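DUF952 domain-containing protein (Caulobacter vibrioides, PDB 2O0P) is of unknown function but belongs to a family grouped with the ADP-ribosyl clan, whose fold it probably shares. Local coordinates at residues 31-36 with 83-88; 2-7 with 59-64. The protein carries 2 engineered substitutions. All blocks are in the same frame, centred on the assembly; numbering follows the deposited sequence.

Interaction 1. Residues 31-36 with 83-88; sequences DGFIHL and HLYRPL
H83 and Y85 both lie over the same side of F33: H83 over the outer part of the phenyl ring, Y85 over its CB. The site is an aromatic cluster at the start of an antiparallel strand pair, 34-35 with 83-84, in the six-stranded antiparallel sheet of this DUF952 protein. F33 and H83 form an offset stack, with ring centroids 4.2 Å apart and planes at 23°. F33 CE2 sits over the centre of the imidazole face. F33 CB stands over the middle of the Y85 ring, a CH-pi contact 3.7 Å from its centroid. CG of F33 lies between the backbone N and the carbonyl carbon (chi1 58°), which carries the phenyl ring in beside H83. The Y85 hydroxyl is hydrogen-bonded to E73, and K71 makes a cation-pi contact with the ring. H35 lies alongside H83, pointing the same way, with its ring plane turned by 61°.

I34 and L84 form the hydrogen-bonded pair. I34 N donates to L84 O at 3.0 Å, and L84 N returns a bond to I34 O at 3.1 Å. Their side chains point to the face away from the histidines. The tip of L36 reaches the same leucine, with L36 CD1 3.7 Å from L84 CB. The longer branch of I34 runs out to residues 86-88: I34 CD1 lies 3.6 Å from R86 O and touches L88 CB.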
ATOM      1  N   ASP A  31     -13.451   4.370  -4.095  1.00 14.03           N
ATOM      2  CA  ASP A  31     -12.863   5.536  -4.749  1.00 13.87           C
ATOM      3  C   ASP A  31     -12.553   5.399  -6.238  1.00 12.98           C
ATOM      4  O   ASP A  31     -12.424   6.412  -6.937  1.00 12.49           O
ATOM      5  CB  ASP A  31     -11.598   5.965  -4.006  1.00 11.23           C
ATOM      6  CG  ASP A  31     -11.889   6.433  -2.596  1.00 11.13           C
ATOM      7  OD1 ASP A  31     -13.075   6.649  -2.266  1.00  9.51           O
ATOM      8  OD2 ASP A  31     -10.930   6.597  -1.815  1.00 13.34           O
ATOM      9  N   GLY A  32     -12.424   4.167  -6.723  1.00 11.30           N
ATOM     10  CA  GLY A  32     -12.135   3.966  -8.135  1.00 11.66           C
ATOM     11  C   GLY A  32     -10.664   3.774  -8.462  1.00 11.84           C
ATOM     12  O   GLY A  32     -10.270   3.773  -9.633  1.00  9.30           O
ATOM     13  N   PHE A  33      -9.837   3.631  -7.432  1.00 10.58           N
ATOM     14  CA  PHE A  33      -8.408   3.429  -7.636  1.00 12.04           C
ATOM     15  C   PHE A  33      -7.784   2.909  -6.353  1.00 12.92           C
ATOM     16  O   PHE A  33      -8.362   3.042  -5.279  1.00 14.32           O
ATOM     17  CB  PHE A  33      -7.716   4.736  -8.052  1.00 10.33           C
ATOM     18  CG  PHE A  33      -7.888   5.859  -7.069  1.00 10.09           C
ATOM     19  CD1 PHE A  33      -8.943   6.759  -7.198  1.00  9.44           C
ATOM     20  CD2 PHE A  33      -7.014   5.998  -5.993  1.00  9.31           C
ATOM     21  CE1 PHE A  33      -9.124   7.788  -6.267  1.00  9.60           C
ATOM     22  CE2 PHE A  33      -7.186   7.024  -5.055  1.00  8.91           C
ATOM     23  CZ  PHE A  33      -8.243   7.918  -5.195  1.00  7.77           C
ATOM     24  N   ILE A  34      -6.601   2.315  -6.473  1.00 12.28           N
ATOM     25  CA  ILE A  34      -5.908   1.777  -5.315  1.00 11.39           C
ATOM     26  C   ILE A  34      -4.996   2.835  -4.701  1.00 11.69           C
ATOM     27  O   ILE A  34      -4.112   3.360  -5.376  1.00 11.74           O
ATOM     28  CB  ILE A  34      -5.053   0.544  -5.698  1.00 11.29           C
ATOM     29  CG1 ILE A  34      -5.960  -0.586  -6.208  1.00 12.31           C
ATOM     30  CG2 ILE A  34      -4.260   0.068  -4.493  1.00 11.30           C
ATOM     31  CD1 ILE A  34      -5.199  -1.775  -6.777  1.00 14.01           C
ATOM     32  N   HIS A  35      -5.231   3.152  -3.428  1.00 11.74           N
ATOM     33  CA  HIS A  35      -4.415   4.134  -2.717  1.00 10.35           C
ATOM     34  C   HIS A  35      -3.086   3.513  -2.321  1.00 10.52           C
ATOM     35  O   HIS A  35      -3.054   2.498  -1.625  1.00 10.11           O
ATOM     36  CB  HIS A  35      -5.091   4.612  -1.424  1.00 11.22           C
ATOM     37  CG  HIS A  35      -6.277   5.501  -1.633  1.00 12.64           C
ATOM     38  ND1 HIS A  35      -7.511   5.021  -2.015  1.00 12.55           N
ATOM     39  CD2 HIS A  35      -6.423   6.840  -1.479  1.00 11.64           C
ATOM     40  CE1 HIS A  35      -8.369   6.025  -2.084  1.00 11.51           C
ATOM     41  NE2 HIS A  35      -7.735   7.140  -1.763  1.00 11.70           N
ATOM     42  N   LEU A  36      -1.998   4.129  -2.770  1.00  9.54           N
ATOM     43  CA  LEU A  36      -0.651   3.692  -2.436  1.00  8.61           C
ATOM     44  C   LEU A  36       0.042   4.910  -1.833  1.00  9.69           C
ATOM     45  O   LEU A  36      -0.491   6.017  -1.898  1.00  8.97           O
ATOM     46  CB  LEU A  36       0.090   3.206  -3.684  1.00  9.65           C
ATOM     47  CG  LEU A  36      -0.394   1.852  -4.228  1.00 10.67           C
ATOM     48  CD1 LEU A  36      -0.739   1.983  -5.686  1.00 11.00           C
ATOM     49  CD2 LEU A  36       0.687   0.787  -4.028  1.00 10.54           C
ATOM     50  N   HIS A  83      -1.641   6.871  -7.121  1.00  8.51           N
ATOM     51  CA  HIS A  83      -2.958   6.240  -7.224  1.00  9.04           C
ATOM     52  C   HIS A  83      -2.944   5.319  -8.452  1.00 10.16           C
ATOM     53  O   HIS A  83      -2.675   5.771  -9.569  1.00 11.43           O
ATOM     54  CB  HIS A  83      -4.057   7.298  -7.423  1.00 10.19           C
ATOM     55  CG  HIS A  83      -4.268   8.214  -6.252  1.00  7.29           C
ATOM     56  ND1 HIS A  83      -3.746   7.968  -4.999  1.00 10.99           N
ATOM     57  CD2 HIS A  83      -5.008   9.344  -6.132  1.00  6.76           C
ATOM     58  CE1 HIS A  83      -4.157   8.905  -4.159  1.00  7.68           C
ATOM     59  NE2 HIS A  83      -4.925   9.751  -4.822  1.00 11.40           N
ATOM     60  N   LEU A  84      -3.248   4.040  -8.259  1.00 10.84           N
ATOM     61  CA  LEU A  84      -3.236   3.094  -9.376  1.00 10.25           C
ATOM     62  C   LEU A  84      -4.647   2.820  -9.892  1.00 10.97           C
ATOM     63  O   LEU A  84      -5.461   2.207  -9.196  1.00 10.59           O
ATOM     64  CB  LEU A  84      -2.574   1.785  -8.946  1.00 10.56           C
ATOM     65  CG  LEU A  84      -2.344   0.760 -10.064  1.00 10.61           C
ATOM     66  CD1 LEU A  84      -1.422   1.355 -11.117  1.00  8.82           C
ATOM     67  CD2 LEU A  84      -1.750  -0.515  -9.482  1.00 10.16           C
ATOM     68  N   TYR A  85      -4.926   3.262 -11.117  1.00 12.64           N
ATOM     69  CA  TYR A  85      -6.248   3.080 -11.711  1.00 13.45           C
ATOM     70  C   TYR A  85      -6.456   1.758 -12.450  1.00 14.75           C
ATOM     71  O   TYR A  85      -7.060   1.709 -13.524  1.00 16.19           O
ATOM     72  CB  TYR A  85      -6.577   4.263 -12.630  1.00 12.98           C
ATOM     73  CG  TYR A  85      -6.864   5.543 -11.868  1.00 13.68           C
ATOM     74  CD1 TYR A  85      -5.836   6.270 -11.261  1.00 12.32           C
ATOM     75  CD2 TYR A  85      -8.171   6.002 -11.716  1.00 12.78           C
ATOM     76  CE1 TYR A  85      -6.108   7.426 -10.517  1.00  9.17           C
ATOM     77  CE2 TYR A  85      -8.452   7.154 -10.974  1.00 10.80           C
ATOM     78  CZ  TYR A  85      -7.421   7.860 -10.381  1.00 10.45           C
ATOM     79  OH  TYR A  85      -7.711   9.005  -9.665  1.00  8.87           O
ATOM     80  N   ARG A  86      -5.955   0.688 -11.852  1.00 14.84           N
ATOM     81  CA  ARG A  86      -6.097  -0.655 -12.397  1.00 15.60           C
ATOM     82  C   ARG A  86      -5.681  -1.576 -11.271  1.00 14.54           C
ATOM     83  O   ARG A  86      -5.106  -1.116 -10.286  1.00 12.77           O
ATOM     84  CB  ARG A  86      -5.182  -0.863 -13.603  1.00 15.08           C
ATOM     85  CG  ARG A  86      -3.690  -0.750 -13.312  1.00 14.93           C
ATOM     86  CD  ARG A  86      -2.901  -1.143 -14.552  1.00 16.83           C
ATOM     87  NE  ARG A  86      -1.462  -0.943 -14.423  1.00 15.82           N
ATOM     88  CZ  ARG A  86      -0.651  -1.697 -13.690  1.00 16.38           C
ATOM     89  NH1 ARG A  86      -1.127  -2.722 -12.995  1.00 16.98           N
ATOM     90  NH2 ARG A  86       0.648  -1.436 -13.674  1.00 17.06           N
ATOM     91  N   PRO A  87      -5.981  -2.879 -11.382  1.00 15.01           N
ATOM     92  CA  PRO A  87      -5.581  -3.787 -10.304  1.00 14.05           C
ATOM     93  C   PRO A  87      -4.060  -3.872 -10.205  1.00 14.48           C
ATOM     94  O   PRO A  87      -3.353  -3.644 -11.186  1.00 12.75           O
ATOM     95  CB  PRO A  87      -6.192  -5.123 -10.728  1.00 16.21           C
ATOM     96  CG  PRO A  87      -7.397  -4.712 -11.519  1.00 16.99           C
ATOM     97  CD  PRO A  87      -6.874  -3.559 -12.338  1.00 15.71           C
ATOM     98  N   LEU A  88      -3.564  -4.184  -9.011  1.00 13.78           N
ATOM     99  CA  LEU A  88      -2.133  -4.340  -8.794  1.00 13.13           C
ATOM    100  C   LEU A  88      -1.806  -5.811  -9.026  1.00 14.15           C
ATOM    101  O   LEU A  88      -2.314  -6.672  -8.313  1.00 14.06           O
ATOM    102  CB  LEU A  88      -1.767  -3.975  -7.353  1.00 12.87           C
ATOM    103  CG  LEU A  88      -0.327  -4.290  -6.931  1.00 13.11           C
ATOM    104  CD1 LEU A  88       0.655  -3.446  -7.738  1.00 14.45           C
ATOM    105  CD2 LEU A  88      -0.168  -4.018  -5.451  1.00 11.97           C
TER

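Interaction 2. Residues 2-7 with 59-64; sequences TLIYKI and LAVEAE
I4 and V61 meet in the tight part of this contact, and T2 and E62 at its looser end. I4 N donates to V61 O at 2.7 Å, and V61 N donates back to I4 O at 2.8 Å. K6 and L59 repeat this two-bond pairing further along. With chi1 at 49°, I4 CG1 is turned in toward the partner strand, 3.3 Å from V61 O and packed on V61 CB; CG2 and CD1 both touch A63 CB. L70 and W72 also pack on I4.

Strands 3-7 and 59-62 are antiparallel neighbours within the six-stranded sheet, with axes 4.5 Å apart at closest approach. On the face carrying L3, Y5, A60 and E62, the Y5 ring meets A60 obliquely, with Y5 CE2 3.8 Å from A60 CB. The aliphatic chain of K6 lies on the other face and leads its amine away from L59 to a salt bridge with D28.

Towards T2 the contact becomes more polar and reaches solvent. A63 N still donates to T2 O at 2.8 Å. The E62 chain bends at chi2 (60°) and crosses L3 at about a right angle. This brings its carboxylate back to the start of the chain as modelled. T2 N bonds E62 OE1 at 2.8 Å, on the syn side but 32° out of the carboxylate plane. E64 CG lies more loosely, 3.9 Å from T2 N.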
ATOM      1  N   THR A   2      11.748   4.439  -7.964  1.00 28.67           N
ATOM      2  CA  THR A   2      10.907   4.914  -6.825  1.00 26.24           C
ATOM      3  C   THR A   2       9.942   3.824  -6.360  1.00 24.78           C
ATOM      4  O   THR A   2       9.063   3.395  -7.114  1.00 23.86           O
ATOM      5  CB  THR A   2      10.075   6.156  -7.220  1.00 27.55           C
ATOM      6  OG1 THR A   2      10.951   7.240  -7.557  1.00 28.99           O
ATOM      7  CG2 THR A   2       9.173   6.584  -6.072  1.00 26.70           C
ATOM      8  N   LEU A   3      10.107   3.374  -5.121  1.00 22.28           N
ATOM      9  CA  LEU A   3       9.219   2.354  -4.575  1.00 20.45           C
ATOM     10  C   LEU A   3       7.990   3.011  -3.954  1.00 19.76           C
ATOM     11  O   LEU A   3       8.101   4.032  -3.277  1.00 18.85           O
ATOM     12  CB  LEU A   3       9.928   1.526  -3.495  1.00 20.13           C
ATOM     13  CG  LEU A   3      11.061   0.568  -3.873  1.00 19.56           C
ATOM     14  CD1 LEU A   3      11.576  -0.117  -2.608  1.00 20.52           C
ATOM     15  CD2 LEU A   3      10.564  -0.471  -4.868  1.00 19.16           C
ATOM     16  N   ILE A   4       6.818   2.439  -4.207  1.00 15.74           N
ATOM     17  CA  ILE A   4       5.584   2.943  -3.616  1.00 15.18           C
ATOM     18  C   ILE A   4       5.050   1.784  -2.784  1.00 15.15           C
ATOM     19  O   ILE A   4       5.398   0.628  -3.042  1.00 16.09           O
ATOM     20  CB  ILE A   4       4.566   3.403  -4.684  1.00 14.17           C
ATOM     21  CG1 ILE A   4       4.403   2.341  -5.768  1.00 13.09           C
ATOM     22  CG2 ILE A   4       5.030   4.732  -5.282  1.00 10.51           C
ATOM     23  CD1 ILE A   4       3.365   2.706  -6.817  1.00 12.17           C
ATOM     24  N   TYR A   5       4.216   2.080  -1.791  1.00 13.28           N
ATOM     25  CA  TYR A   5       3.735   1.034  -0.900  1.00 12.01           C
ATOM     26  C   TYR A   5       2.233   0.901  -0.712  1.00 11.86           C
ATOM     27  O   TYR A   5       1.488   1.868  -0.805  1.00 10.90           O
ATOM     28  CB  TYR A   5       4.375   1.212   0.482  1.00 12.03           C
ATOM     29  CG  TYR A   5       5.886   1.289   0.471  1.00 13.77           C
ATOM     30  CD1 TYR A   5       6.546   2.449   0.065  1.00 12.82           C
ATOM     31  CD2 TYR A   5       6.658   0.189   0.839  1.00 11.66           C
ATOM     32  CE1 TYR A   5       7.940   2.510   0.022  1.00 12.84           C
ATOM     33  CE2 TYR A   5       8.055   0.236   0.799  1.00 13.62           C
ATOM     34  CZ  TYR A   5       8.685   1.394   0.389  1.00 13.67           C
ATOM     35  OH  TYR A   5      10.061   1.430   0.335  1.00 12.92           O
ATOM     36  N   LYS A   6       1.815  -0.326  -0.418  1.00 10.53           N
ATOM     37  CA  LYS A   6       0.424  -0.639  -0.174  1.00 11.66           C
ATOM     38  C   LYS A   6       0.331  -1.468   1.102  1.00 11.94           C
ATOM     39  O   LYS A   6       1.033  -2.473   1.258  1.00 11.23           O
ATOM     40  CB  LYS A   6      -0.168  -1.442  -1.342  1.00 11.55           C
ATOM     41  CG  LYS A   6      -1.646  -1.776  -1.167  1.00 12.12           C
ATOM     42  CD  LYS A   6      -2.484  -0.498  -1.111  1.00 13.81           C
ATOM     43  CE  LYS A   6      -3.934  -0.792  -0.769  1.00 14.17           C
ATOM     44  NZ  LYS A   6      -4.769   0.445  -0.703  1.00 12.83           N
ATOM     45  N   ILE A   7      -0.516  -1.031   2.026  1.00 11.81           N
ATOM     46  CA  ILE A   7      -0.730  -1.771   3.262  1.00 12.29           C
ATOM     47  C   ILE A   7      -2.095  -2.427   3.104  1.00 12.66           C
ATOM     48  O   ILE A   7      -3.044  -1.771   2.661  1.00  9.85           O
ATOM     49  CB  ILE A   7      -0.773  -0.835   4.491  1.00 13.96           C
ATOM     50  CG1 ILE A   7       0.596  -0.186   4.699  1.00 14.79           C
ATOM     51  CG2 ILE A   7      -1.199  -1.621   5.732  1.00 14.69           C
ATOM     52  CD1 ILE A   7       0.602   0.903   5.770  1.00 19.33           C
ATOM     53  N   LEU A  59       3.318  -4.165   1.031  1.00 12.31           N
ATOM     54  CA  LEU A  59       3.756  -4.522  -0.309  1.00 12.68           C
ATOM     55  C   LEU A  59       4.584  -3.369  -0.861  1.00 13.87           C
ATOM     56  O   LEU A  59       4.157  -2.209  -0.807  1.00 14.90           O
ATOM     57  CB  LEU A  59       2.555  -4.751  -1.233  1.00 11.12           C
ATOM     58  CG  LEU A  59       1.467  -5.727  -0.778  1.00 12.96           C
ATOM     59  CD1 LEU A  59       0.328  -5.726  -1.805  1.00 12.28           C
ATOM     60  CD2 LEU A  59       2.055  -7.124  -0.603  1.00 10.46           C
ATOM     61  N   ALA A  60       5.768  -3.686  -1.376  1.00 12.60           N
ATOM     62  CA  ALA A  60       6.643  -2.670  -1.961  1.00 13.69           C
ATOM     63  C   ALA A  60       6.577  -2.830  -3.483  1.00 13.65           C
ATOM     64  O   ALA A  60       6.753  -3.934  -4.008  1.00 11.44           O
ATOM     65  CB  ALA A  60       8.068  -2.860  -1.459  1.00 13.24           C
ATOM     66  N   VAL A  61       6.328  -1.734  -4.191  1.00 14.47           N
ATOM     67  CA  VAL A  61       6.189  -1.782  -5.644  1.00 15.57           C
ATOM     68  C   VAL A  61       7.020  -0.736  -6.377  1.00 15.78           C
ATOM     69  O   VAL A  61       7.025   0.432  -5.997  1.00 15.10           O
ATOM     70  CB  VAL A  61       4.705  -1.577  -6.045  1.00 15.33           C
ATOM     71  CG1 VAL A  61       4.552  -1.666  -7.558  1.00 15.26           C
ATOM     72  CG2 VAL A  61       3.825  -2.611  -5.343  1.00 16.46           C
ATOM     73  N   GLU A  62       7.709  -1.158  -7.434  1.00 17.00           N
ATOM     74  CA  GLU A  62       8.509  -0.225  -8.219  1.00 19.43           C
ATOM     75  C   GLU A  62       7.547   0.563  -9.103  1.00 18.44           C
ATOM     76  O   GLU A  62       6.840  -0.017  -9.922  1.00 17.72           O
ATOM     77  CB  GLU A  62       9.531  -0.967  -9.087  1.00 21.56           C
ATOM     78  CG  GLU A  62      10.486  -0.031  -9.811  1.00 27.00           C
ATOM     79  CD  GLU A  62      11.291   0.829  -8.850  1.00 29.75           C
ATOM     80  OE1 GLU A  62      11.716   1.941  -9.244  1.00 31.36           O
ATOM     81  OE2 GLU A  62      11.507   0.387  -7.699  1.00 31.84           O
ATOM     82  N   ALA A  63       7.523   1.883  -8.937  1.00 18.38           N
ATOM     83  CA  ALA A  63       6.610   2.739  -9.689  1.00 20.66           C
ATOM     84  C   ALA A  63       6.942   3.005 -11.156  1.00 21.36           C
ATOM     85  O   ALA A  63       6.040   3.105 -11.986  1.00 20.87           O
ATOM     86  CB  ALA A  63       6.456   4.066  -8.952  1.00 19.85           C
ATOM     87  N   GLU A  64       8.227   3.108 -11.473  1.00 19.80           N
ATOM     88  CA  GLU A  64       8.672   3.416 -12.833  1.00 19.80           C
ATOM     89  C   GLU A  64       8.048   2.638 -14.005  1.00 19.80           C
ATOM     90  O   GLU A  64       7.607   3.237 -14.989  1.00 22.48           O
ATOM     91  CB  GLU A  64      10.198   3.308 -12.893  1.00 19.80           C
ATOM     92  CG  GLU A  64      10.889   4.110 -11.796  1.00 19.80           C
ATOM     93  CD  GLU A  64      12.400   4.083 -11.904  1.00 19.80           C
ATOM     94  OE1 GLU A  64      12.987   2.974 -11.884  1.00 19.80           O
ATOM     95  OE2 GLU A  64      13.005   5.174 -12.018  1.00 19.80           O
TER

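In the fold
From the N terminus, the chain runs first through 2-7, then 31-36, 59-64 and 83-88. The segments alternate, so the two contacts cross. Interaction 2 closes a loop of 51 intervening residues that holds helices 10-17, 26-31 and 39-49. Interaction 1 closes one of 46 residues that includes helix 39-49 and strands 56-62 and 70-74. Strands 34-38 and 3-9 are neighbours, so the two contacts together span strands 80-84, 34-38, 3-9 and 56-62 of one sheet. At the join, K6 NZ reaches H35 O at 2.8 Å, probably a hydrogen bond, and L36 packs on K6.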